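Local coordinates for protein putative isomerase (Streptomyces coelicolor A3, PDB 2OQH) that probably works as a metabolic isomerase or dehydratase of the enolase superfamily, possibly removing water from D-glucarate to give 5-dehydro-4-deoxy-D-glucarate, at residues Ala103-Asp106 against Ala107-Lys110; Ala57-Val60 against Arg61-Pro65; Glu76-His79 against Arg80-Met84; Ala152-Ala155 against Val156-Glu160; Gly177-Ala180 against Ile181-Val185. All coordinates share one frame; numbering follows the deposited sequence.

Contact 1 of 5, residues Ala103-Asp106 against Ala107-Lys110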
loop_
_atom_site.group_PDB
_atom_site.type_symbol
_atom_site.label_atom_id
_atom_site.label_comp_id
_atom_site.label_asym_id
_atom_site.label_seq_id
_atom_site.Cartn_x
_atom_site.Cartn_y
_atom_site.Cartn_z
ATOM N N ALA A 103 -14.042 7.296 1.388
ATOM C CA ALA A 103 -15.468 7.246 1.702
ATOM C C ALA A 103 -16.263 8.088 0.712
ATOM O O ALA A 103 -17.342 7.692 0.290
ATOM C CB ALA A 103 -15.718 7.731 3.129
ATOM N N CYS A 104 -15.726 9.244 0.333
ATOM C CA CYS A 104 -16.416 10.105 -0.626
ATOM C C CYS A 104 -16.483 9.461 -2.017
ATOM O O CYS A 104 -17.496 9.569 -2.709
ATOM C CB CYS A 104 -15.728 11.472 -0.707
ATOM S SG CYS A 104 -15.977 12.513 0.738
ATOM N N TRP A 105 -15.405 8.799 -2.430
ATOM C CA TRP A 105 -15.392 8.131 -3.726
ATOM C C TRP A 105 -16.424 7.006 -3.726
ATOM O O TRP A 105 -17.132 6.792 -4.705
ATOM C CB TRP A 105 -14.007 7.549 -4.024
ATOM C CG TRP A 105 -13.061 8.532 -4.659
ATOM C CD1 TRP A 105 -12.095 9.268 -4.036
ATOM C CD2 TRP A 105 -13.000 8.881 -6.046
ATOM N NE1 TRP A 105 -11.432 10.051 -4.952
ATOM C CE2 TRP A 105 -11.969 9.834 -6.194
ATOM C CE3 TRP A 105 -13.722 8.481 -7.183
ATOM C CZ2 TRP A 105 -11.640 10.395 -7.434
ATOM C CZ3 TRP A 105 -13.396 9.041 -8.418
ATOM C CH2 TRP A 105 -12.363 9.987 -8.531
ATOM N N ASP A 106 -16.486 6.277 -2.619
ATOM C CA ASP A 106 -17.435 5.182 -2.486
ATOM C C ASP A 106 -18.850 5.759 -2.618
ATOM O O ASP A 106 -19.679 5.219 -3.350
ATOM C CB ASP A 106 -17.234 4.502 -1.130
ATOM C CG ASP A 106 -18.082 3.252 -0.958
ATOM O OD1 ASP A 106 -18.235 2.478 -1.933
ATOM O OD2 ASP A 106 -18.575 3.038 0.173
ATOM N N ALA A 107 -19.108 6.865 -1.928
ATOM C CA ALA A 107 -20.412 7.524 -1.979
ATOM C C ALA A 107 -20.719 8.025 -3.395
ATOM O O ALA A 107 -21.862 7.962 -3.847
ATOM C CB ALA A 107 -20.450 8.687 -0.990
HETATM N N MSE A 108 -19.697 8.527 -4.086
HETATM C CA MSE A 108 -19.849 9.029 -5.449
HETATM C C MSE A 108 -20.252 7.913 -6.408
HETATM O O MSE A 108 -21.105 8.101 -7.278
HETATM C CB MSE A 108 -18.536 9.665 -5.933
HETATM C CG MSE A 108 -18.278 11.086 -5.424
HETATM SE SE MSE A 108 -16.487 11.696 -5.933
HETATM C CE MSE A 108 -15.705 11.739 -4.184
ATOM N N GLY A 109 -19.618 6.758 -6.258
ATOM C CA GLY A 109 -19.933 5.631 -7.117
ATOM C C GLY A 109 -21.358 5.171 -6.878
ATOM O O GLY A 109 -22.080 4.827 -7.812
ATOM N N LYS A 110 -21.766 5.169 -5.618
ATOM C CA LYS A 110 -23.116 4.758 -5.260
ATOM C C LYS A 110 -24.115 5.783 -5.779
ATOM O O LYS A 110 -25.151 5.418 -6.331
ATOM C CB LYS A 110 -23.229 4.605 -3.739
ATOM C CG LYS A 110 -22.389 3.456 -3.208
ATOM C CD LYS A 110 -22.464 3.312 -1.700
ATOM C CE LYS A 110 -21.661 2.095 -1.261
ATOM N NZ LYS A 110 -21.686 1.880 0.214
#
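A107 N donates to A103 O at 3.0 Å, and the same i to i+4 bond repeats from M108 N to C104 O, from G109 N to W105 O and from K110 N to D106 O, so the two segments form one unbroken run of helix 85-112. On one flank, selenomethionine M108 reaches back a turn. Its chain is extended at chi2 and bends at chi3 (-112°), which lays the tip over a face of the W105 indole. CE stands 4.3 Å from the centroid of the five-membered ring of W105, a CH-pi contact, while SE lies 4.6 Å from the centroid of its six-membered ring, a Met-aromatic contact. M108 CE is also 3.5 Å from C104 CB, tighter than usual, so its exact position is somewhat doubtful. This helix belongs to the N-terminal capping domain of the enolase superfamily, and L75 of helix 75-81 packs on C104, W105 and M108. On another flank, D106 OD2 and K110 NZ form a salt bridge at 3.3 Å, whose hydrogen bond is weak. D106 is held mainly from outside, OD1 by L353 N and OD2 by W47 N, and K110 NZ also reaches E45 O. Were D106 an alanine, the amides of L353 and W47 would probably lose their acceptor and K110 its counter-charge.

Contact 2 of 5, residues Ala57-Val60 against Arg61-Pro65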
loop_
_atom_site.group_PDB
_atom_site.type_symbol
_atom_site.label_atom_id
_atom_site.label_comp_id
_atom_site.label_asym_id
_atom_site.label_seq_id
_atom_site.Cartn_x
_atom_site.Cartn_y
_atom_site.Cartn_z
ATOM N N ALA A 57 -8.030 8.511 14.194
ATOM C CA ALA A 57 -9.448 8.718 14.427
ATOM C C ALA A 57 -9.668 10.129 14.974
ATOM O O ALA A 57 -10.661 10.773 14.653
ATOM C CB ALA A 57 -9.972 7.687 15.411
ATOM N N ALA A 58 -8.733 10.616 15.787
ATOM C CA ALA A 58 -8.865 11.955 16.360
ATOM C C ALA A 58 -8.810 13.042 15.287
ATOM O O ALA A 58 -9.552 14.023 15.345
ATOM C CB ALA A 58 -7.773 12.195 17.395
ATOM N N ILE A 59 -7.930 12.865 14.308
ATOM C CA ILE A 59 -7.783 13.833 13.226
ATOM C C ILE A 59 -9.052 13.895 12.379
ATOM O O ILE A 59 -9.505 14.979 12.005
ATOM C CB ILE A 59 -6.584 13.473 12.316
ATOM C CG1 ILE A 59 -5.292 13.455 13.132
ATOM C CG2 ILE A 59 -6.455 14.491 11.185
ATOM C CD1 ILE A 59 -4.088 12.971 12.348
ATOM N N VAL A 60 -9.627 12.735 12.081
ATOM C CA VAL A 60 -10.839 12.695 11.272
ATOM C C VAL A 60 -11.982 13.425 11.960
ATOM O O VAL A 60 -12.709 14.191 11.331
ATOM C CB VAL A 60 -11.289 11.259 10.992
ATOM C CG1 VAL A 60 -12.516 11.272 10.085
ATOM C CG2 VAL A 60 -10.161 10.481 10.346
ATOM N N ARG A 61 -12.146 13.196 13.259
ATOM C CA ARG A 61 -13.220 13.862 13.974
ATOM C C ARG A 61 -13.012 15.368 14.022
ATOM O O ARG A 61 -13.980 16.123 14.049
ATOM C CB ARG A 61 -13.365 13.278 15.379
ATOM C CG ARG A 61 -13.878 11.838 15.352
ATOM C CD ARG A 61 -13.987 11.264 16.747
ATOM N NE ARG A 61 -14.452 9.878 16.727
ATOM C CZ ARG A 61 -13.850 8.884 17.375
ATOM N NH1 ARG A 61 -12.756 9.127 18.093
ATOM N NH2 ARG A 61 -14.339 7.652 17.305
ATOM N N ARG A 62 -11.758 15.815 14.019
ATOM C CA ARG A 62 -11.501 17.253 14.039
ATOM C C ARG A 62 -11.790 17.868 12.669
ATOM O O ARG A 62 -11.919 19.085 12.547
ATOM C CB ARG A 62 -10.050 17.555 14.468
ATOM C CG ARG A 62 -9.806 17.403 15.983
ATOM C CD ARG A 62 -8.435 17.928 16.417
ATOM N NE ARG A 62 -8.282 17.938 17.880
ATOM C CZ ARG A 62 -7.205 18.389 18.527
ATOM N NH1 ARG A 62 -6.163 18.873 17.850
ATOM N NH2 ARG A 62 -7.164 18.362 19.857
HETATM N N MSE A 63 -11.909 17.026 11.639
HETATM C CA MSE A 63 -12.189 17.507 10.285
HETATM C C MSE A 63 -13.671 17.346 9.932
HETATM O O MSE A 63 -14.182 18.025 9.039
HETATM C CB MSE A 63 -11.345 16.747 9.237
HETATM C CG MSE A 63 -9.828 16.952 9.319
HETATM SE SE MSE A 63 -8.886 16.197 7.756
HETATM C CE MSE A 63 -9.428 14.345 7.946
ATOM N N ALA A 64 -14.345 16.445 10.641
ATOM C CA ALA A 64 -15.759 16.146 10.425
ATOM C C ALA A 64 -16.686 17.359 10.345
ATOM O O ALA A 64 -17.478 17.481 9.410
ATOM C CB ALA A 64 -16.252 15.201 11.518
ATOM N N PRO A 65 -16.612 18.267 11.328
ATOM C CA PRO A 65 -17.495 19.436 11.273
ATOM C C PRO A 65 -17.385 20.202 9.955
ATOM O O PRO A 65 -18.367 20.756 9.470
ATOM C CB PRO A 65 -17.036 20.276 12.464
ATOM C CG PRO A 65 -16.522 19.250 13.432
ATOM C CD PRO A 65 -15.758 18.305 12.528
#
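The guanidinium of R61 carries the A57 methyl over one face, with A57 CB 4.1 Å from R61 NH1. R61 CG is anti to its own carbonyl carbon (chi1 -68°) and the chain runs extended to NE, which sends the flat group back along the helix past A57; CG passes A57 O on the way, at 3.5 Å. The polar end is held elsewhere: NH2 donates to V10 O on strand 5-15. The guanidinium of R62 leads away from the preceding turn, and its NH1 makes a weak hydrogen bond to Y89 OH. Helix 54-63 packs against both the three-stranded sheet and helix 85-112 of the enolase-type N-terminal domain: A57 and V60 lie against strands 5-15 and 31-40, while I59, V60 and M63 meet helix 85-112. Selenomethionine M63 is bent at chi3 (-60°), and the bend returns its CE to 4.0 Å from V60 CA and 4.4 Å from I59 CG2. Underneath, R61 N bonds A57 O at 3.2 Å and R62 N bonds A58 O. At V60 the pattern changes: its O accepts two amides. A64 N comes at 2.9 Å from V60 O, nearly along the C=O axis, whereas M63 N sits 3.0 Å from V60 O but above the carbonyl plane, 66° out of it. I59 O receives weak bonds from R62 N and M63 N.

Contact 3 of 5, residues Glu76-His79 against Arg80-Met84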
loop_
_atom_site.group_PDB
_atom_site.type_symbol
_atom_site.label_atom_id
_atom_site.label_comp_id
_atom_site.label_asym_id
_atom_site.label_seq_id
_atom_site.Cartn_x
_atom_site.Cartn_y
_atom_site.Cartn_z
ATOM N N GLU A 76 -11.669 18.300 -4.441
ATOM C CA GLU A 76 -10.648 19.329 -4.636
ATOM C C GLU A 76 -10.782 20.369 -3.536
ATOM O O GLU A 76 -9.789 20.776 -2.943
ATOM C CB GLU A 76 -10.807 19.997 -6.011
ATOM C CG GLU A 76 -10.435 19.110 -7.191
ATOM C CD GLU A 76 -8.946 19.148 -7.542
ATOM O OE1 GLU A 76 -8.150 19.734 -6.776
ATOM O OE2 GLU A 76 -8.572 18.590 -8.592
ATOM N N ALA A 77 -12.015 20.789 -3.258
ATOM C CA ALA A 77 -12.268 21.784 -2.220
ATOM C C ALA A 77 -11.881 21.242 -0.850
ATOM O O ALA A 77 -11.288 21.952 -0.028
ATOM C CB ALA A 77 -13.733 22.191 -2.227
ATOM N N PHE A 78 -12.211 19.977 -0.608
ATOM C CA PHE A 78 -11.891 19.329 0.660
ATOM C C PHE A 78 -10.386 19.260 0.936
ATOM O O PHE A 78 -9.918 19.650 2.008
ATOM C CB PHE A 78 -12.461 17.913 0.683
ATOM C CG PHE A 78 -11.974 17.092 1.836
ATOM C CD1 PHE A 78 -12.206 17.503 3.143
ATOM C CD2 PHE A 78 -11.258 15.919 1.618
ATOM C CE1 PHE A 78 -11.726 16.752 4.227
ATOM C CE2 PHE A 78 -10.776 15.163 2.696
ATOM C CZ PHE A 78 -11.011 15.584 3.999
ATOM N N HIS A 79 -9.632 18.737 -0.023
ATOM C CA HIS A 79 -8.190 18.627 0.142
ATOM C C HIS A 79 -7.543 19.986 0.364
ATOM O O HIS A 79 -6.697 20.131 1.242
ATOM C CB HIS A 79 -7.566 17.941 -1.070
ATOM C CG HIS A 79 -7.796 16.464 -1.101
ATOM N ND1 HIS A 79 -7.190 15.600 -0.215
ATOM C CD2 HIS A 79 -8.602 15.706 -1.878
ATOM C CE1 HIS A 79 -7.616 14.370 -0.444
ATOM N NE2 HIS A 79 -8.474 14.406 -1.449
ATOM N N ARG A 80 -7.938 20.986 -0.416
ATOM C CA ARG A 80 -7.355 22.313 -0.246
ATOM C C ARG A 80 -7.661 22.809 1.167
ATOM O O ARG A 80 -6.807 23.373 1.843
ATOM C CB ARG A 80 -7.909 23.283 -1.295
ATOM C CG ARG A 80 -7.481 22.962 -2.740
ATOM C CD ARG A 80 -5.992 23.238 -3.018
ATOM N NE ARG A 80 -5.698 24.673 -2.973
ATOM C CZ ARG A 80 -4.496 25.210 -3.169
ATOM N NH1 ARG A 80 -3.442 24.436 -3.430
ATOM N NH2 ARG A 80 -4.341 26.529 -3.090
ATOM N N LYS A 81 -8.878 22.566 1.629
ATOM C CA LYS A 81 -9.266 22.994 2.964
ATOM C C LYS A 81 -8.404 22.356 4.067
ATOM O O LYS A 81 -8.144 22.977 5.102
ATOM C CB LYS A 81 -10.745 22.665 3.194
ATOM C CG LYS A 81 -11.336 23.292 4.437
ATOM C CD LYS A 81 -12.850 23.156 4.453
ATOM C CE LYS A 81 -13.439 23.863 5.661
ATOM N NZ LYS A 81 -13.002 25.295 5.740
ATOM N N GLN A 82 -7.949 21.125 3.847
ATOM C CA GLN A 82 -7.145 20.426 4.852
ATOM C C GLN A 82 -5.661 20.328 4.498
ATOM O O GLN A 82 -4.949 19.483 5.045
ATOM C CB GLN A 82 -7.684 19.006 5.051
ATOM C CG GLN A 82 -9.191 18.901 5.239
ATOM C CD GLN A 82 -9.687 19.641 6.460
ATOM O OE1 GLN A 82 -8.996 19.723 7.476
ATOM N NE2 GLN A 82 -10.896 20.177 6.373
ATOM N N HIS A 83 -5.182 21.197 3.613
ATOM C CA HIS A 83 -3.788 21.128 3.188
ATOM C C HIS A 83 -2.730 21.283 4.272
ATOM O O HIS A 83 -1.611 20.805 4.108
ATOM C CB HIS A 83 -3.508 22.136 2.066
ATOM C CG HIS A 83 -3.326 23.545 2.535
ATOM N ND1 HIS A 83 -4.352 24.294 3.078
ATOM C CD2 HIS A 83 -2.248 24.364 2.493
ATOM C CE1 HIS A 83 -3.914 25.511 3.344
ATOM N NE2 HIS A 83 -2.640 25.581 2.997
HETATM N N MSE A 84 -3.053 21.946 5.374
HETATM C CA MSE A 84 -2.043 22.095 6.406
HETATM C C MSE A 84 -2.068 20.957 7.419
HETATM O O MSE A 84 -1.157 20.832 8.238
HETATM C CB MSE A 84 -2.174 23.453 7.098
HETATM C CG MSE A 84 -1.723 24.636 6.225
HETATM SE SE MSE A 84 0.145 24.537 5.642
HETATM C CE MSE A 84 0.951 25.136 7.295
#
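Q82 N is shared by two carbonyls of the preceding turn: it donates to F78 O at 3.1 Å and, more weakly, to H79 O. Earlier bonds are regular, with R80 N on E76 O and K81 N on A77 O, the latter at 3.0 Å. R80 O is then taken by H83 N at 3.2 Å and, weakly, by the H83 ring through ND1. Beside this, the F78 ring meets the aliphatic part of Q82. F78 CG lies anti to the backbone N (chi1 170°), which turns the ring toward the following turn and brings CE1 to 3.5 Å from Q82 CG. The ring and the amide planes are 38° apart, and Q82 NE2 is buried without a partner in the model. Trimming F78 to an alanine would probably take away the surface Q82 CG rests on and open a gap toward I97, V100 and L67. Elsewhere on the F78 ring, CD2 lies over the face of the H79 imidazole, whose NE2 bonds D101 OD1. Q82 is the first residue to leave helical angles, and so the shared amide and the R80 O bonds mark the C-terminal end of a short helix packed on the long helix 85-112 in the capping domain of an enolase-type enzyme.

Contact 4 of 5, residues Ala152-Ala155 against Val156-Glu160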
loop_
_atom_site.group_PDB
_atom_site.type_symbol
_atom_site.label_atom_id
_atom_site.label_comp_id
_atom_site.label_asym_id
_atom_site.label_seq_id
_atom_site.Cartn_x
_atom_site.Cartn_y
_atom_site.Cartn_z
ATOM N N ALA A 152 15.027 -20.129 1.805
ATOM C CA ALA A 152 14.796 -20.581 0.436
ATOM C C ALA A 152 13.702 -21.650 0.398
ATOM O O ALA A 152 12.837 -21.634 -0.477
ATOM C CB ALA A 152 16.088 -21.125 -0.154
ATOM N N GLU A 153 13.751 -22.584 1.347
ATOM C CA GLU A 153 12.742 -23.637 1.428
ATOM C C GLU A 153 11.378 -23.010 1.695
ATOM O O GLU A 153 10.389 -23.362 1.057
ATOM C CB GLU A 153 13.079 -24.615 2.553
ATOM C CG GLU A 153 14.001 -25.745 2.138
ATOM C CD GLU A 153 14.529 -26.519 3.329
ATOM O OE1 GLU A 153 13.725 -26.883 4.219
ATOM O OE2 GLU A 153 15.751 -26.762 3.373
ATOM N N HIS A 154 11.334 -22.079 2.642
ATOM C CA HIS A 154 10.084 -21.407 2.973
ATOM C C HIS A 154 9.563 -20.633 1.770
ATOM O O HIS A 154 8.368 -20.629 1.496
ATOM C CB HIS A 154 10.279 -20.437 4.135
ATOM C CG HIS A 154 9.019 -19.746 4.548
ATOM N ND1 HIS A 154 7.949 -20.419 5.096
ATOM C CD2 HIS A 154 8.646 -18.447 4.468
ATOM C CE1 HIS A 154 6.970 -19.564 5.338
ATOM N NE2 HIS A 154 7.369 -18.361 4.966
ATOM N N ALA A 155 10.475 -19.976 1.058
ATOM C CA ALA A 155 10.119 -19.201 -0.118
ATOM C C ALA A 155 9.457 -20.111 -1.145
ATOM O O ALA A 155 8.383 -19.802 -1.667
ATOM C CB ALA A 155 11.371 -18.545 -0.714
ATOM N N VAL A 156 10.094 -21.242 -1.427
ATOM C CA VAL A 156 9.546 -22.183 -2.391
ATOM C C VAL A 156 8.147 -22.659 -1.989
ATOM O O VAL A 156 7.277 -22.811 -2.845
ATOM C CB VAL A 156 10.472 -23.405 -2.561
ATOM C CG1 VAL A 156 9.819 -24.436 -3.465
ATOM C CG2 VAL A 156 11.804 -22.954 -3.153
ATOM N N ARG A 157 7.939 -22.877 -0.692
ATOM C CA ARG A 157 6.649 -23.332 -0.163
ATOM C C ARG A 157 5.565 -22.289 -0.400
ATOM O O ARG A 157 4.482 -22.604 -0.900
ATOM C CB ARG A 157 6.743 -23.601 1.349
ATOM C CG ARG A 157 7.603 -24.791 1.747
ATOM C CD ARG A 157 6.996 -26.125 1.296
ATOM N NE ARG A 157 7.932 -26.883 0.458
ATOM C CZ ARG A 157 7.649 -28.043 -0.134
ATOM N NH1 ARG A 157 6.445 -28.598 0.015
ATOM N NH2 ARG A 157 8.566 -28.647 -0.890
ATOM N N VAL A 158 5.869 -21.048 -0.027
ATOM C CA VAL A 158 4.930 -19.942 -0.181
ATOM C C VAL A 158 4.539 -19.720 -1.630
ATOM O O VAL A 158 3.366 -19.507 -1.939
ATOM C CB VAL A 158 5.523 -18.630 0.364
ATOM C CG1 VAL A 158 4.556 -17.477 0.120
ATOM C CG2 VAL A 158 5.807 -18.773 1.845
ATOM N N VAL A 159 5.523 -19.771 -2.518
ATOM C CA VAL A 159 5.270 -19.560 -3.933
ATOM C C VAL A 159 4.365 -20.642 -4.515
ATOM O O VAL A 159 3.448 -20.340 -5.287
ATOM C CB VAL A 159 6.601 -19.505 -4.737
ATOM C CG1 VAL A 159 6.320 -19.397 -6.227
ATOM C CG2 VAL A 159 7.428 -18.315 -4.281
ATOM N N GLU A 160 4.608 -21.896 -4.148
ATOM C CA GLU A 160 3.795 -22.982 -4.685
ATOM C C GLU A 160 2.433 -23.055 -4.005
ATOM O O GLU A 160 1.428 -23.370 -4.643
ATOM C CB GLU A 160 4.535 -24.327 -4.577
ATOM C CG GLU A 160 4.638 -24.934 -3.177
ATOM C CD GLU A 160 5.593 -26.135 -3.125
ATOM O OE1 GLU A 160 5.909 -26.705 -4.201
ATOM O OE2 GLU A 160 6.027 -26.516 -2.013
#
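H154 reaches V158 with its ring. From CB the side chain sets off away from the next turn, but CG is anti to the backbone N (chi1 -178°), and this carries the imidazole along the helix until its outer atoms overlie one V158 methyl. CD2 is 3.9 Å from V158 CG2, CE1 is 3.8 Å from it, and NE2 at the tip comes nearest, 3.5 Å from V158 CG2. The methyl stands over the face, displaced toward the rim, 22° off the ring normal, a CH-pi contact. V158 puts it there because CG2 is anti to its carbonyl carbon and points back at the previous turn, where it also touches H154 O at 3.2 Å. V156 and V159 hold the same rotamer, and their CG2 methyls lie against A152 O and A155 O. The backbone bond V158 N to H154 O, 3.0 Å and 168° at the hydrogen, joins the same two residues. On the solvent flank R157 folds at chi2 and chi3, and its NH1 approaches E160 OE2 at 2.9 Å. This is a salt bridge of charges only, with no N-H aimed at the oxygen, since the carboxylate lies over the guanidinium face. I134 and A132 of strand 127-134 receive H154 and V158, while A152, A155 and V156 face helix 175-188: helix 147-162 is the outer helix of a beta-alpha-beta crossover in the TIM barrel.

Contact 5 of 5, residues Gly177-Ala180 against Ile181-Val185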
loop_
_atom_site.group_PDB
_atom_site.type_symbol
_atom_site.label_atom_id
_atom_site.label_comp_id
_atom_site.label_asym_id
_atom_site.label_seq_id
_atom_site.Cartn_x
_atom_site.Cartn_y
_atom_site.Cartn_z
ATOM N N GLY A 177 23.988 -10.956 5.675
ATOM C CA GLY A 177 22.999 -12.007 5.850
ATOM C C GLY A 177 21.858 -11.911 4.861
ATOM O O GLY A 177 21.376 -12.928 4.350
ATOM N N ASP A 178 21.411 -10.688 4.589
ATOM C CA ASP A 178 20.323 -10.494 3.640
ATOM C C ASP A 178 20.778 -11.000 2.278
ATOM O O ASP A 178 20.062 -11.748 1.605
ATOM C CB ASP A 178 19.944 -9.014 3.534
ATOM C CG ASP A 178 19.417 -8.445 4.838
ATOM O OD1 ASP A 178 18.917 -9.222 5.681
ATOM O OD2 ASP A 178 19.491 -7.208 5.018
ATOM N N VAL A 179 21.980 -10.598 1.881
ATOM C CA VAL A 179 22.532 -11.014 0.597
ATOM C C VAL A 179 22.609 -12.541 0.511
ATOM O O VAL A 179 22.270 -13.130 -0.519
ATOM C CB VAL A 179 23.943 -10.415 0.384
ATOM C CG1 VAL A 179 24.505 -10.852 -0.961
ATOM C CG2 VAL A 179 23.878 -8.895 0.466
ATOM N N ALA A 180 23.049 -13.176 1.597
ATOM C CA ALA A 180 23.165 -14.634 1.639
ATOM C C ALA A 180 21.798 -15.265 1.396
ATOM O O ALA A 180 21.676 -16.235 0.655
ATOM C CB ALA A 180 23.716 -15.078 2.994
ATOM N N ILE A 181 20.776 -14.702 2.027
ATOM C CA ILE A 181 19.412 -15.195 1.881
ATOM C C ILE A 181 18.920 -15.059 0.447
ATOM O O ILE A 181 18.397 -16.014 -0.134
ATOM C CB ILE A 181 18.445 -14.424 2.803
ATOM C CG1 ILE A 181 18.747 -14.767 4.258
ATOM C CG2 ILE A 181 16.999 -14.753 2.456
ATOM C CD1 ILE A 181 17.956 -13.956 5.238
ATOM N N LEU A 182 19.085 -13.869 -0.122
ATOM C CA LEU A 182 18.640 -13.620 -1.487
ATOM C C LEU A 182 19.287 -14.565 -2.498
ATOM O O LEU A 182 18.633 -15.013 -3.440
ATOM C CB LEU A 182 18.905 -12.157 -1.862
ATOM C CG LEU A 182 18.094 -11.153 -1.034
ATOM C CD1 LEU A 182 18.615 -9.741 -1.258
ATOM C CD2 LEU A 182 16.617 -11.263 -1.407
ATOM N N ARG A 183 20.565 -14.876 -2.304
ATOM C CA ARG A 183 21.265 -15.781 -3.214
ATOM C C ARG A 183 20.604 -17.154 -3.177
ATOM O O ARG A 183 20.374 -17.770 -4.216
ATOM C CB ARG A 183 22.741 -15.913 -2.820
ATOM C CG ARG A 183 23.587 -14.716 -3.196
ATOM C CD ARG A 183 24.956 -14.773 -2.548
ATOM N NE ARG A 183 25.810 -13.689 -3.025
ATOM C CZ ARG A 183 26.939 -13.311 -2.437
ATOM N NH1 ARG A 183 27.360 -13.929 -1.337
ATOM N NH2 ARG A 183 27.646 -12.306 -2.945
ATOM N N ALA A 184 20.300 -17.619 -1.968
ATOM C CA ALA A 184 19.662 -18.918 -1.767
ATOM C C ALA A 184 18.270 -18.925 -2.386
ATOM O O ALA A 184 17.905 -19.852 -3.111
ATOM C CB ALA A 184 19.573 -19.225 -0.283
ATOM N N VAL A 185 17.491 -17.886 -2.105
ATOM C CA VAL A 185 16.151 -17.807 -2.653
ATOM C C VAL A 185 16.177 -17.803 -4.176
ATOM O O VAL A 185 15.419 -18.533 -4.810
ATOM C CB VAL A 185 15.407 -16.553 -2.146
ATOM C CG1 VAL A 185 14.046 -16.431 -2.827
ATOM C CG2 VAL A 185 15.223 -16.651 -0.649
#
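V179 CG1 sits over the centre of the R183 guanidinium, 3.7 Å above its plane, on helix 175-188 of the TIM barrel, the helix of the beta-alpha-beta unit between strands 166-170 and 193-197. The nearest atoms are R183 NE, at 3.7 Å from V179 CG1, and CZ, at 3.8 Å from the same methyl. R183 is extended from CG to NE with CG anti to its carbonyl carbon (chi1 -76°), which runs the chain back past V179 O and leaves the flat group across the valine; the charge has a long, weak ion pair with E216 OE1. Next come the backbone bonds that set the spacing, R183 N to V179 O at 3.0 Å and L182 N to D178 O at 2.9 Å and 169°. I181 CG1 lies 3.2 Å from G177 O, and L182 CG rests on D178 O. Beyond these, V179 and R183 pack on helix 204-214, L182 on L194 and V196 of the barrel strand 193-197, and I181 on M151 of helix 147-162. D178 fixes this turn to the surrounding loops: its OD1 makes a salt bridge with R136 NH2, while OD2 accepts both the T172 amide and W202 NE1.

In the fold
Following the chain, contact 2 (57-65) comes first, then contact 3 (76-84), contact 1 (103-110), contact 4 (152-160) and contact 5 (177-185). Each is local to one helix, so none closes a long loop, and they lie in series without nesting or crossing. The first three share the N-terminal capping domain: contacts 2 and 3 meet where M63 CG lies 3.4 Å from Q82 OE1, and contact 1 sits on the helix that follows contact 3. Contacts 4 and 5 are on successive barrel helices, which touch through A155 CB and V185 CG1 at 4.0 Å. The two groups lie on opposite sides of the chain's centre, contacts 1 and 4 with centres about 40 Å apart.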